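PDB 6MGD: capsular polysaccharide export system protein KpsC, which probably transfers a beta-linked Kdo sugar, as a KpsC beta(2,7) Kdo transferase, in building the conserved glycolipid anchor of Gram-negative bacterial capsules. Local coordinates for residues 153-158 with 234-239; 194-199 with 221-226; 257-262 with 269-274. One frame throughout, in Å; residues are numbered along the deposited sequence.

Contact 1 of 3, residues 153-158 with 234-239; sequences KKIIVV and SYADEV
Val-157 and Val-239 press their methyls together on one face of two parallel strands, lying side by side with CG1 of Val-157 3.6 Å from CG2 of Val-239. In Val-157 that methyl sits between the backbone N and the carbonyl carbon (chi1 63°), a setting that also brings CG1 to 3.7 Å from CB of Ala-236. These three residues form the buried, tightly fitted part of the contact; Ile-155 adds its CG2 against the backbone of Tyr-235 and Ala-236. Strands 155-159 and 238-241 are first and fourth along the chain, and neighbours at the centre of a six-stranded parallel sheet of order 3-2-1-4-5-6, the Rossmann-like arrangement expected of one half of a GT-B glycosyltransferase. Ile-155 O is gripped twice, by Glu-238 N at 3.2 Å and, at a tilt to the carbonyl plane, by Asp-237 N at 3.0 Å; Val-157 N bonds to Glu-238 O. Where the pairing begins, a side chain stands in for a backbone carbonyl: Asp-237 OD2 takes Ile-155 N through its anti lone pair at 2.9 Å, almost straight at 169°. The looser, solvent-side part is the corner where Lys-154 meets Glu-238. The chain of Lys-154, bent at chi3 (67°), brings NZ over the carboxylate plane of Glu-238, 3.2 Å from OE2, in a salt bridge, while Glu-238 OE1 is hydrogen-bonded to His-240 NE2.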
ATOM      1  N   LYS A 153     -13.034 -16.564  23.320  1.00 78.64           N
ATOM      2  CA  LYS A 153     -13.089 -16.663  21.873  1.00 75.03           C
ATOM      3  C   LYS A 153     -11.845 -16.041  21.244  1.00 73.37           C
ATOM      4  O   LYS A 153     -11.161 -15.206  21.842  1.00 75.47           O
ATOM      5  CB  LYS A 153     -14.343 -15.969  21.337  1.00 73.86           C
ATOM      6  CG  LYS A 153     -15.616 -16.338  22.076  1.00 76.19           C
ATOM      7  CD  LYS A 153     -16.714 -15.318  21.825  1.00 75.76           C
ATOM      8  CE  LYS A 153     -17.887 -15.533  22.767  1.00 79.22           C
ATOM      9  NZ  LYS A 153     -18.892 -14.440  22.664  1.00 79.50           N
ATOM     10  N   LYS A 154     -11.557 -16.462  20.015  1.00 74.04           N
ATOM     11  CA  LYS A 154     -10.438 -15.895  19.276  1.00 72.84           C
ATOM     12  C   LYS A 154     -10.746 -14.455  18.886  1.00 71.34           C
ATOM     13  O   LYS A 154     -11.823 -14.157  18.362  1.00 66.65           O
ATOM     14  CB  LYS A 154     -10.139 -16.733  18.033  1.00 71.49           C
ATOM     15  CG  LYS A 154      -8.937 -16.249  17.238  1.00 71.09           C
ATOM     16  CD  LYS A 154      -8.368 -17.350  16.355  1.00 69.67           C
ATOM     17  CE  LYS A 154      -9.324 -17.738  15.243  1.00 67.98           C
ATOM     18  NZ  LYS A 154      -8.721 -18.758  14.340  1.00 66.81           N
ATOM     19  N   ILE A 155      -9.803 -13.559  19.156  1.00 71.65           N
ATOM     20  CA  ILE A 155      -9.969 -12.137  18.872  1.00 71.41           C
ATOM     21  C   ILE A 155      -9.583 -11.880  17.420  1.00 68.24           C
ATOM     22  O   ILE A 155      -8.430 -12.094  17.028  1.00 68.27           O
ATOM     23  CB  ILE A 155      -9.128 -11.274  19.827  1.00 75.35           C
ATOM     24  CG1 ILE A 155      -9.470 -11.595  21.284  1.00 79.95           C
ATOM     25  CG2 ILE A 155      -9.360  -9.794  19.555  1.00 73.08           C
ATOM     26  CD1 ILE A 155     -10.893 -11.250  21.668  1.00 73.93           C
ATOM     27  N   ILE A 156     -10.547 -11.421  16.622  1.00 65.94           N
ATOM     28  CA  ILE A 156     -10.327 -11.050  15.227  1.00 62.35           C
ATOM     29  C   ILE A 156     -10.618  -9.559  15.074  1.00 62.45           C
ATOM     30  O   ILE A 156     -11.627  -9.065  15.590  1.00 62.37           O
ATOM     31  CB  ILE A 156     -11.197 -11.891  14.270  1.00 60.18           C
ATOM     32  CG1 ILE A 156     -10.738 -13.350  14.256  1.00 59.88           C
ATOM     33  CG2 ILE A 156     -11.150 -11.327  12.856  1.00 56.66           C
ATOM     34  CD1 ILE A 156     -11.443 -14.206  13.208  1.00 57.75           C
ATOM     35  N   VAL A 157      -9.726  -8.844  14.382  1.00 59.97           N
ATOM     36  CA  VAL A 157      -9.880  -7.419  14.109  1.00 62.14           C
ATOM     37  C   VAL A 157     -10.024  -7.229  12.605  1.00 62.62           C
ATOM     38  O   VAL A 157      -9.335  -7.883  11.814  1.00 56.35           O
ATOM     39  CB  VAL A 157      -8.694  -6.591  14.654  1.00 64.75           C
ATOM     40  CG1 VAL A 157      -7.392  -6.976  13.967  1.00 64.75           C
ATOM     41  CG2 VAL A 157      -8.953  -5.092  14.512  1.00 65.71           C
ATOM     42  N   VAL A 158     -10.934  -6.342  12.215  1.00 58.65           N
ATOM     43  CA  VAL A 158     -11.192  -6.043  10.808  1.00 56.74           C
ATOM     44  C   VAL A 158     -11.132  -4.535  10.605  1.00 59.75           C
ATOM     45  O   VAL A 158     -12.012  -3.811  11.090  1.00 60.49           O
ATOM     46  CB  VAL A 158     -12.549  -6.609  10.352  1.00 55.58           C
ATOM     47  CG1 VAL A 158     -12.888  -6.122   8.948  1.00 53.98           C
ATOM     48  CG2 VAL A 158     -12.542  -8.130  10.399  1.00 54.64           C
ATOM     49  N   SER A 234      -2.083  -5.255  18.731  1.00 86.29           N
ATOM     50  CA  SER A 234      -1.420  -6.047  19.765  1.00 85.53           C
ATOM     51  C   SER A 234      -2.408  -6.863  20.587  1.00 84.50           C
ATOM     52  O   SER A 234      -2.049  -7.923  21.114  1.00 83.42           O
ATOM     53  CB  SER A 234      -0.606  -5.127  20.676  1.00 89.47           C
ATOM     54  OG  SER A 234      -1.439  -4.166  21.300  1.00 92.45           O
ATOM     55  N   TYR A 235      -3.648  -6.392  20.712  1.00 86.24           N
ATOM     56  CA  TYR A 235      -4.678  -7.121  21.441  1.00 86.48           C
ATOM     57  C   TYR A 235      -5.374  -8.177  20.591  1.00 81.68           C
ATOM     58  O   TYR A 235      -6.189  -8.936  21.125  1.00 82.21           O
ATOM     59  CB  TYR A 235      -5.719  -6.144  21.997  1.00 89.60           C
ATOM     60  CG  TYR A 235      -5.159  -5.133  22.973  1.00 94.76           C
ATOM     61  CD1 TYR A 235      -5.732  -3.873  23.104  1.00 97.65           C
ATOM     62  CD2 TYR A 235      -4.058  -5.437  23.765  1.00 96.77           C
ATOM     63  CE1 TYR A 235      -5.221  -2.944  23.993  1.00102.92           C
ATOM     64  CE2 TYR A 235      -3.542  -4.517  24.657  1.00102.22           C
ATOM     65  CZ  TYR A 235      -4.127  -3.273  24.767  1.00105.90           C
ATOM     66  OH  TYR A 235      -3.616  -2.354  25.655  1.00112.21           O
ATOM     67  N   ALA A 236      -5.075  -8.250  19.298  1.00 79.97           N
ATOM     68  CA  ALA A 236      -5.747  -9.169  18.392  1.00 77.21           C
ATOM     69  C   ALA A 236      -4.948 -10.455  18.223  1.00 74.44           C
ATOM     70  O   ALA A 236      -3.715 -10.455  18.253  1.00 73.25           O
ATOM     71  CB  ALA A 236      -5.970  -8.520  17.025  1.00 75.09           C
ATOM     72  N   ASP A 237      -5.677 -11.561  18.048  1.00 71.67           N
ATOM     73  CA  ASP A 237      -5.051 -12.833  17.703  1.00 70.05           C
ATOM     74  C   ASP A 237      -4.769 -12.922  16.208  1.00 65.84           C
ATOM     75  O   ASP A 237      -3.696 -13.382  15.804  1.00 64.45           O
ATOM     76  CB  ASP A 237      -5.942 -13.995  18.145  1.00 70.90           C
ATOM     77  CG  ASP A 237      -6.059 -14.101  19.654  1.00 73.67           C
ATOM     78  OD1 ASP A 237      -5.011 -14.098  20.334  1.00 74.72           O
ATOM     79  OD2 ASP A 237      -7.200 -14.183  20.158  1.00 74.32           O
ATOM     80  N   GLU A 238      -5.721 -12.491  15.380  1.00 64.57           N
ATOM     81  CA  GLU A 238      -5.574 -12.493  13.932  1.00 61.56           C
ATOM     82  C   GLU A 238      -6.180 -11.215  13.366  1.00 60.35           C
ATOM     83  O   GLU A 238      -7.111 -10.644  13.943  1.00 61.70           O
ATOM     84  CB  GLU A 238      -6.245 -13.718  13.291  1.00 62.02           C
ATOM     85  CG  GLU A 238      -5.700 -15.061  13.758  1.00 63.90           C
ATOM     86  CD  GLU A 238      -6.447 -16.239  13.154  1.00 65.42           C
ATOM     87  OE1 GLU A 238      -7.456 -16.013  12.453  1.00 65.39           O
ATOM     88  OE2 GLU A 238      -6.023 -17.392  13.381  1.00 66.32           O
ATOM     89  N   VAL A 239      -5.649 -10.776  12.226  1.00 58.82           N
ATOM     90  CA  VAL A 239      -6.122  -9.582  11.532  1.00 58.59           C
ATOM     91  C   VAL A 239      -6.710 -10.009  10.191  1.00 54.59           C
ATOM     92  O   VAL A 239      -6.024 -10.645   9.381  1.00 51.07           O
ATOM     93  CB  VAL A 239      -4.993  -8.558  11.333  1.00 58.63           C
ATOM     94  CG1 VAL A 239      -5.544  -7.264  10.751  1.00 60.11           C
ATOM     95  CG2 VAL A 239      -4.277  -8.297  12.645  1.00 62.99           C
TER

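Contact 2 of 3, residues 194-199 with 221-226; sequences IVYKPH and DEICVN
Residues 194-197 run alongside 221-224 in a short, weakly bonded parallel pairing, centred on Val-195 and Glu-222, at one edge of the parallel sheet, where the short strand 222-223 is outermost and strand 193-197 lies just inside it. Asp-221 opens the pairing with two bonds to a single residue. Asp-221 CG stands beside its own N (chi1 -66°), which keeps the carboxylate on the same side as the N-H, toward Ile-194: OD2 takes Ile-194 N on its anti lone pair at 2.7 Å, and Asp-221 N meets Ile-194 O, also at 2.7 Å. Farther along, Tyr-196 N bonds to Glu-222 O, 3.0 Å and fairly straight at 165°; the return bond from Cys-224 N to Tyr-196 O is bent and weak. On one face Val-195 CG2 touches Cys-224 CB at 3.5 Å and, alongside, Glu-222 CG at 3.7 Å, and Glu-222 OE1 is hydrogen-bonded to Tyr-193 OH. Tyr-196 points to the other face, where its side chain packs on Leu-182 of helix 178-188, and Ile-223 CG2 approaches its ring obliquely. The same CG2 lies 3.9 Å from CD of Pro-198, the two side chains crossing at about a right angle. Pro-198 also sets CD 3.4 Å from Cys-224 O. Having no N-H, the proline cannot offer that oxygen the next backbone bond, which is consistent with the strand pairing giving way here to carbon contacts and a loop.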
ATOM      1  N   ILE A 194     -15.274 -10.741  16.865  1.00 70.61           N
ATOM      2  CA  ILE A 194     -14.945  -9.854  15.757  1.00 68.50           C
ATOM      3  C   ILE A 194     -15.201  -8.422  16.198  1.00 72.05           C
ATOM      4  O   ILE A 194     -16.314  -8.081  16.618  1.00 74.77           O
ATOM      5  CB  ILE A 194     -15.759 -10.199  14.499  1.00 66.63           C
ATOM      6  CG1 ILE A 194     -15.525 -11.658  14.102  1.00 67.35           C
ATOM      7  CG2 ILE A 194     -15.390  -9.263  13.359  1.00 63.48           C
ATOM      8  CD1 ILE A 194     -16.309 -12.097  12.889  1.00 66.92           C
ATOM      9  N   VAL A 195     -14.172  -7.586  16.108  1.00 70.57           N
ATOM     10  CA  VAL A 195     -14.276  -6.161  16.390  1.00 73.68           C
ATOM     11  C   VAL A 195     -13.962  -5.412  15.102  1.00 70.09           C
ATOM     12  O   VAL A 195     -12.897  -5.611  14.505  1.00 67.30           O
ATOM     13  CB  VAL A 195     -13.343  -5.729  17.534  1.00 76.99           C
ATOM     14  CG1 VAL A 195     -11.981  -6.391  17.400  1.00 74.32           C
ATOM     15  CG2 VAL A 195     -13.198  -4.221  17.558  1.00 79.34           C
ATOM     16  N   TYR A 196     -14.893  -4.568  14.667  1.00 73.09           N
ATOM     17  CA  TYR A 196     -14.759  -3.829  13.419  1.00 71.11           C
ATOM     18  C   TYR A 196     -14.250  -2.426  13.716  1.00 73.87           C
ATOM     19  O   TYR A 196     -14.909  -1.655  14.423  1.00 77.46           O
ATOM     20  CB  TYR A 196     -16.090  -3.766  12.672  1.00 70.78           C
ATOM     21  CG  TYR A 196     -16.048  -2.925  11.414  1.00 68.05           C
ATOM     22  CD1 TYR A 196     -15.282  -3.313  10.322  1.00 64.27           C
ATOM     23  CD2 TYR A 196     -16.785  -1.753  11.315  1.00 69.90           C
ATOM     24  CE1 TYR A 196     -15.246  -2.554   9.168  1.00 62.32           C
ATOM     25  CE2 TYR A 196     -16.755  -0.986  10.164  1.00 68.68           C
ATOM     26  CZ  TYR A 196     -15.983  -1.392   9.095  1.00 64.52           C
ATOM     27  OH  TYR A 196     -15.948  -0.633   7.946  1.00 62.96           O
ATOM     28  N   LYS A 197     -13.075  -2.101  13.177  1.00 72.72           N
ATOM     29  CA  LYS A 197     -12.519  -0.762  13.287  1.00 75.09           C
ATOM     30  C   LYS A 197     -12.817  -0.011  11.999  1.00 74.07           C
ATOM     31  O   LYS A 197     -12.120  -0.215  10.993  1.00 70.44           O
ATOM     32  CB  LYS A 197     -11.012  -0.817  13.542  1.00 75.78           C
ATOM     33  CG  LYS A 197     -10.377   0.548  13.701  1.00 78.99           C
ATOM     34  CD  LYS A 197      -9.041   0.616  12.986  1.00 76.76           C
ATOM     35  CE  LYS A 197      -8.350   1.939  13.260  1.00 79.18           C
ATOM     36  NZ  LYS A 197      -8.181   2.167  14.722  1.00 82.97           N
ATOM     37  N   PRO A 198     -13.828   0.851  11.967  1.00 73.95           N
ATOM     38  CA  PRO A 198     -14.151   1.555  10.724  1.00 73.29           C
ATOM     39  C   PRO A 198     -13.063   2.550  10.355  1.00 73.15           C
ATOM     40  O   PRO A 198     -12.354   3.079  11.214  1.00 76.16           O
ATOM     41  CB  PRO A 198     -15.467   2.266  11.052  1.00 77.15           C
ATOM     42  CG  PRO A 198     -15.410   2.472  12.530  1.00 81.04           C
ATOM     43  CD  PRO A 198     -14.689   1.272  13.085  1.00 78.61           C
ATOM     44  N   HIS A 199     -12.932   2.789   9.056  1.00 73.33           N
ATOM     45  CA  HIS A 199     -11.937   3.737   8.583  1.00 73.85           C
ATOM     46  C   HIS A 199     -12.274   5.134   9.100  1.00 80.58           C
ATOM     47  O   HIS A 199     -13.452   5.508   9.161  1.00 84.03           O
ATOM     48  CB  HIS A 199     -11.878   3.737   7.055  1.00 71.46           C
ATOM     49  CG  HIS A 199     -10.711   4.489   6.495  1.00 70.48           C
ATOM     50  ND1 HIS A 199     -10.748   5.844   6.249  1.00 73.94           N
ATOM     51  CD2 HIS A 199      -9.471   4.076   6.143  1.00 68.78           C
ATOM     52  CE1 HIS A 199      -9.583   6.234   5.765  1.00 73.35           C
ATOM     53  NE2 HIS A 199      -8.790   5.180   5.691  1.00 70.92           N
ATOM     54  N   ASP A 221     -18.996  -8.232  16.648  1.00 75.71           N
ATOM     55  CA  ASP A 221     -19.442  -8.159  18.036  1.00 79.68           C
ATOM     56  C   ASP A 221     -19.473  -6.718  18.534  1.00 82.00           C
ATOM     57  O   ASP A 221     -20.494  -6.255  19.055  1.00 85.77           O
ATOM     58  CB  ASP A 221     -18.543  -9.027  18.913  1.00 79.86           C
ATOM     59  CG  ASP A 221     -18.682 -10.502  18.594  1.00 77.70           C
ATOM     60  OD1 ASP A 221     -19.766 -11.065  18.854  1.00 79.17           O
ATOM     61  OD2 ASP A 221     -17.722 -11.091  18.058  1.00 74.35           O
ATOM     62  N   GLU A 222     -18.370  -5.990  18.384  1.00 80.18           N
ATOM     63  CA  GLU A 222     -18.322  -4.580  18.741  1.00 83.29           C
ATOM     64  C   GLU A 222     -17.687  -3.793  17.604  1.00 80.96           C
ATOM     65  O   GLU A 222     -17.074  -4.355  16.693  1.00 78.28           O
ATOM     66  CB  GLU A 222     -17.558  -4.351  20.056  1.00 86.88           C
ATOM     67  CG  GLU A 222     -16.071  -4.066  19.893  1.00 86.84           C
ATOM     68  CD  GLU A 222     -15.422  -3.606  21.190  1.00 91.30           C
ATOM     69  OE1 GLU A 222     -14.585  -4.354  21.739  1.00 90.51           O
ATOM     70  OE2 GLU A 222     -15.761  -2.502  21.666  1.00 95.35           O
ATOM     71  N   ILE A 223     -17.850  -2.474  17.660  1.00 83.09           N
ATOM     72  CA  ILE A 223     -17.344  -1.562  16.638  1.00 82.38           C
ATOM     73  C   ILE A 223     -16.391  -0.604  17.339  1.00 86.29           C
ATOM     74  O   ILE A 223     -16.829   0.328  18.023  1.00 91.43           O
ATOM     75  CB  ILE A 223     -18.475  -0.814  15.922  1.00 83.51           C
ATOM     76  CG1 ILE A 223     -19.363  -1.807  15.166  1.00 80.84           C
ATOM     77  CG2 ILE A 223     -17.920   0.244  14.970  1.00 83.64           C
ATOM     78  CD1 ILE A 223     -20.503  -1.175  14.379  1.00 82.03           C
ATOM     79  N   CYS A 224     -15.087  -0.831  17.185  1.00 86.24           N
ATOM     80  CA  CYS A 224     -14.071  -0.002  17.837  1.00 89.98           C
ATOM     81  C   CYS A 224     -13.919   1.290  17.048  1.00 92.16           C
ATOM     82  O   CYS A 224     -13.129   1.366  16.107  1.00 89.40           O
ATOM     83  CB  CYS A 224     -12.741  -0.740  17.934  1.00 87.79           C
ATOM     84  SG  CYS A 224     -11.595  -0.075  19.171  1.00 92.55           S
ATOM     85  N   VAL A 225     -14.665   2.317  17.454  1.00 92.98           N
ATOM     86  CA  VAL A 225     -14.692   3.568  16.710  1.00 95.77           C
ATOM     87  C   VAL A 225     -13.450   4.423  16.938  1.00 99.09           C
ATOM     88  O   VAL A 225     -13.143   5.283  16.104  1.00 99.51           O
ATOM     89  CB  VAL A 225     -15.964   4.361  17.048  1.00 99.50           C
ATOM     90  CG1 VAL A 225     -17.100   3.935  16.129  1.00 96.09           C
ATOM     91  CG2 VAL A 225     -16.357   4.125  18.501  1.00103.58           C
ATOM     92  N   ASN A 226     -12.718   4.220  18.031  1.00101.80           N
ATOM     93  CA  ASN A 226     -11.435   4.902  18.147  1.00104.53           C
ATOM     94  C   ASN A 226     -10.445   4.116  18.990  1.00104.43           C
ATOM     95  O   ASN A 226     -10.323   2.894  18.856  1.00100.57           O
ATOM     96  CB  ASN A 226     -11.603   6.310  18.736  1.00111.08           C
ATOM     97  CG  ASN A 226     -10.531   7.286  18.243  1.00112.67           C
ATOM     98  OD1 ASN A 226      -9.337   6.969  18.212  1.00111.42           O
ATOM     99  ND2 ASN A 226     -10.962   8.479  17.849  1.00115.46           N
TER

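Contact 3 of 3, residues 257-262 with 269-274; sequences VTCYGH and GLTTDI
Thr-258 and Thr-272 join strands 257-259 and 272-273, the last two strands of the parallel Rossmann-like sheet, by a hydrogen bond from Thr-258 OG1 to Thr-272 OG1, 2.9 Å. On the opposite face Val-257 CG1 meets Thr-271 CG2 at 3.6 Å, with Leu-251 of helix 246-253 packed against both residues. Ile-274 bridges strand and ring along CB, CG1 and CD1. CB rests 3.5 Å from Cys-259 O. CG1, anti to the carbonyl carbon (chi1 -63°), lies 3.4 Å from Cys-259 O and stands over one face of the Tyr-260 ring, 3.7 Å from its centroid and 16° off the normal, a CH-pi contact. CD1, at the tip, reaches Thr-258 CG2 at 3.8 Å and the CE2 corner of the ring. The ring is fixed at its far end by a hydrogen bond between Tyr-260 OH and His-240 ND1, and helix 178-188 packs against it. With an alanine at Thr-258, the Thr-272 hydroxyl would probably lose its mate across the strands and the Ile-274 tip one of its methyl neighbours, opening a small gap beside Tyr-260. Asp-273 adds a tie beyond the pair, its OD2 accepting Gly-267 N from the connecting loop. Backbone bonds run from Cys-259 N to Thr-272 O, at 3.1 Å, and from Ile-274 N to Cys-259 O, the latter 2.8 Å long and nearly linear at 176°.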
ATOM      1  N   VAL A 257      -2.382 -12.774   9.672  1.00 54.91           N
ATOM      2  CA  VAL A 257      -3.305 -11.940   8.915  1.00 56.22           C
ATOM      3  C   VAL A 257      -3.930 -12.760   7.795  1.00 54.37           C
ATOM      4  O   VAL A 257      -3.221 -13.447   7.050  1.00 54.33           O
ATOM      5  CB  VAL A 257      -2.608 -10.688   8.351  1.00 58.07           C
ATOM      6  CG1 VAL A 257      -1.225 -11.043   7.871  1.00 56.92           C
ATOM      7  CG2 VAL A 257      -3.430 -10.072   7.221  1.00 58.35           C
ATOM      8  N   THR A 258      -5.253 -12.684   7.683  1.00 53.97           N
ATOM      9  CA  THR A 258      -6.014 -13.323   6.618  1.00 52.67           C
ATOM     10  C   THR A 258      -6.471 -12.256   5.633  1.00 53.13           C
ATOM     11  O   THR A 258      -7.009 -11.220   6.039  1.00 55.36           O
ATOM     12  CB  THR A 258      -7.222 -14.074   7.188  1.00 52.83           C
ATOM     13  OG1 THR A 258      -6.767 -15.146   8.024  1.00 52.87           O
ATOM     14  CG2 THR A 258      -8.092 -14.639   6.070  1.00 52.08           C
ATOM     15  N   CYS A 259      -6.250 -12.500   4.345  1.00 53.43           N
ATOM     16  CA  CYS A 259      -6.594 -11.548   3.298  1.00 53.71           C
ATOM     17  C   CYS A 259      -7.823 -12.036   2.543  1.00 53.26           C
ATOM     18  O   CYS A 259      -7.864 -13.183   2.089  1.00 52.36           O
ATOM     19  CB  CYS A 259      -5.423 -11.346   2.333  1.00 52.85           C
ATOM     20  SG  CYS A 259      -3.972 -10.558   3.075  1.00 53.84           S
ATOM     21  N   TYR A 260      -8.822 -11.165   2.419  1.00 53.27           N
ATOM     22  CA  TYR A 260     -10.023 -11.475   1.659  1.00 54.17           C
ATOM     23  C   TYR A 260     -10.002 -10.880   0.258  1.00 53.17           C
ATOM     24  O   TYR A 260     -10.904 -11.167  -0.535  1.00 55.34           O
ATOM     25  CB  TYR A 260     -11.268 -10.998   2.417  1.00 52.94           C
ATOM     26  CG  TYR A 260     -11.538 -11.787   3.682  1.00 52.29           C
ATOM     27  CD1 TYR A 260     -10.767 -11.595   4.822  1.00 50.57           C
ATOM     28  CD2 TYR A 260     -12.563 -12.726   3.735  1.00 53.18           C
ATOM     29  CE1 TYR A 260     -11.003 -12.315   5.975  1.00 51.70           C
ATOM     30  CE2 TYR A 260     -12.810 -13.450   4.888  1.00 54.58           C
ATOM     31  CZ  TYR A 260     -12.025 -13.239   6.007  1.00 54.47           C
ATOM     32  OH  TYR A 260     -12.259 -13.952   7.161  1.00 56.13           O
ATOM     33  N   GLY A 261      -9.003 -10.058  -0.053  1.00 53.09           N
ATOM     34  CA  GLY A 261      -8.757  -9.586  -1.400  1.00 52.90           C
ATOM     35  C   GLY A 261      -7.366  -9.986  -1.851  1.00 52.56           C
ATOM     36  O   GLY A 261      -6.882 -11.057  -1.475  1.00 51.61           O
ATOM     37  N   HIS A 262      -6.704  -9.139  -2.638  1.00 51.15           N
ATOM     38  CA  HIS A 262      -5.355  -9.415  -3.138  1.00 50.98           C
ATOM     39  C   HIS A 262      -4.474  -8.181  -2.986  1.00 47.43           C
ATOM     40  O   HIS A 262      -4.094  -7.549  -3.980  1.00 44.14           O
ATOM     41  CB  HIS A 262      -5.391  -9.868  -4.596  1.00 54.47           C
ATOM     42  CG  HIS A 262      -5.945 -11.244  -4.792  1.00 55.21           C
ATOM     43  ND1 HIS A 262      -6.611 -11.621  -5.940  1.00 58.75           N
ATOM     44  CD2 HIS A 262      -5.920 -12.338  -3.994  1.00 55.34           C
ATOM     45  CE1 HIS A 262      -6.980 -12.885  -5.835  1.00 59.54           C
ATOM     46  NE2 HIS A 262      -6.574 -13.343  -4.665  1.00 59.00           N
ATOM     47  N   GLY A 269       2.443 -16.401   0.704  1.00 62.57           N
ATOM     48  CA  GLY A 269       2.458 -17.367   1.780  1.00 64.15           C
ATOM     49  C   GLY A 269       2.622 -16.796   3.170  1.00 62.87           C
ATOM     50  O   GLY A 269       2.521 -17.553   4.145  1.00 64.47           O
ATOM     51  N   LEU A 270       2.888 -15.497   3.303  1.00 62.13           N
ATOM     52  CA  LEU A 270       2.924 -14.871   4.618  1.00 61.19           C
ATOM     53  C   LEU A 270       1.532 -14.652   5.189  1.00 59.71           C
ATOM     54  O   LEU A 270       1.389 -14.495   6.406  1.00 62.70           O
ATOM     55  CB  LEU A 270       3.673 -13.538   4.549  1.00 58.33           C
ATOM     56  CG  LEU A 270       5.161 -13.633   4.212  1.00 58.58           C
ATOM     57  CD1 LEU A 270       5.763 -12.249   4.019  1.00 54.57           C
ATOM     58  CD2 LEU A 270       5.900 -14.400   5.298  1.00 61.59           C
ATOM     59  N   THR A 271       0.511 -14.644   4.339  1.00 58.40           N
ATOM     60  CA  THR A 271      -0.871 -14.480   4.755  1.00 56.90           C
ATOM     61  C   THR A 271      -1.695 -15.656   4.250  1.00 59.02           C
ATOM     62  O   THR A 271      -1.453 -16.182   3.158  1.00 59.28           O
ATOM     63  CB  THR A 271      -1.468 -13.176   4.217  1.00 54.85           C
ATOM     64  OG1 THR A 271      -1.653 -13.288   2.800  1.00 55.46           O
ATOM     65  CG2 THR A 271      -0.541 -12.007   4.497  1.00 53.11           C
ATOM     66  N   THR A 272      -2.669 -16.069   5.055  1.00 56.00           N
ATOM     67  CA  THR A 272      -3.651 -17.056   4.619  1.00 57.61           C
ATOM     68  C   THR A 272      -4.684 -16.340   3.757  1.00 55.24           C
ATOM     69  O   THR A 272      -5.492 -15.555   4.263  1.00 53.89           O
ATOM     70  CB  THR A 272      -4.296 -17.747   5.817  1.00 60.06           C
ATOM     71  OG1 THR A 272      -4.741 -16.763   6.759  1.00 57.83           O
ATOM     72  CG2 THR A 272      -3.299 -18.680   6.493  1.00 62.65           C
ATOM     73  N   ASP A 273      -4.646 -16.595   2.454  1.00 57.24           N
ATOM     74  CA  ASP A 273      -5.473 -15.873   1.498  1.00 56.43           C
ATOM     75  C   ASP A 273      -6.769 -16.632   1.248  1.00 56.36           C
ATOM     76  O   ASP A 273      -6.749 -17.830   0.948  1.00 59.19           O
ATOM     77  CB  ASP A 273      -4.713 -15.663   0.189  1.00 57.19           C
ATOM     78  CG  ASP A 273      -3.380 -14.962   0.400  1.00 57.27           C
ATOM     79  OD1 ASP A 273      -3.271 -14.168   1.360  1.00 54.89           O
ATOM     80  OD2 ASP A 273      -2.444 -15.207  -0.390  1.00 58.38           O
ATOM     81  N   ILE A 274      -7.895 -15.928   1.382  1.00 53.98           N
ATOM     82  CA  ILE A 274      -9.194 -16.547   1.131  1.00 55.55           C
ATOM     83  C   ILE A 274      -9.320 -16.932  -0.337  1.00 56.57           C
ATOM     84  O   ILE A 274      -9.604 -18.088  -0.673  1.00 58.03           O
ATOM     85  CB  ILE A 274     -10.329 -15.605   1.568  1.00 55.72           C
ATOM     86  CG1 ILE A 274     -10.255 -15.350   3.074  1.00 53.97           C
ATOM     87  CG2 ILE A 274     -11.682 -16.186   1.180  1.00 58.45           C
ATOM     88  CD1 ILE A 274     -10.532 -16.578   3.918  1.00 55.81           C
TER

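Overall arrangement
All three contacts belong to one six-stranded parallel sheet, and together they span it from edge strand 222-223 to edge strand 272-273. Contact 1 lies in the middle; its centre is about 11 Å from that of contact 2 and about 15 Å from that of contact 3, while contacts 2 and 3 are about 20 Å apart and do not touch. Strands 155-159 and 193-197 connect contacts 1 and 2, and strands 238-241 and 257-259 connect contacts 1 and 3. Along the chain, contact 2 falls between the two halves of contact 1, and contact 3 follows. The chain thus builds outward from strand 155-159 on one side, then on the other, as in Rossmann-like halves of GT-B enzymes.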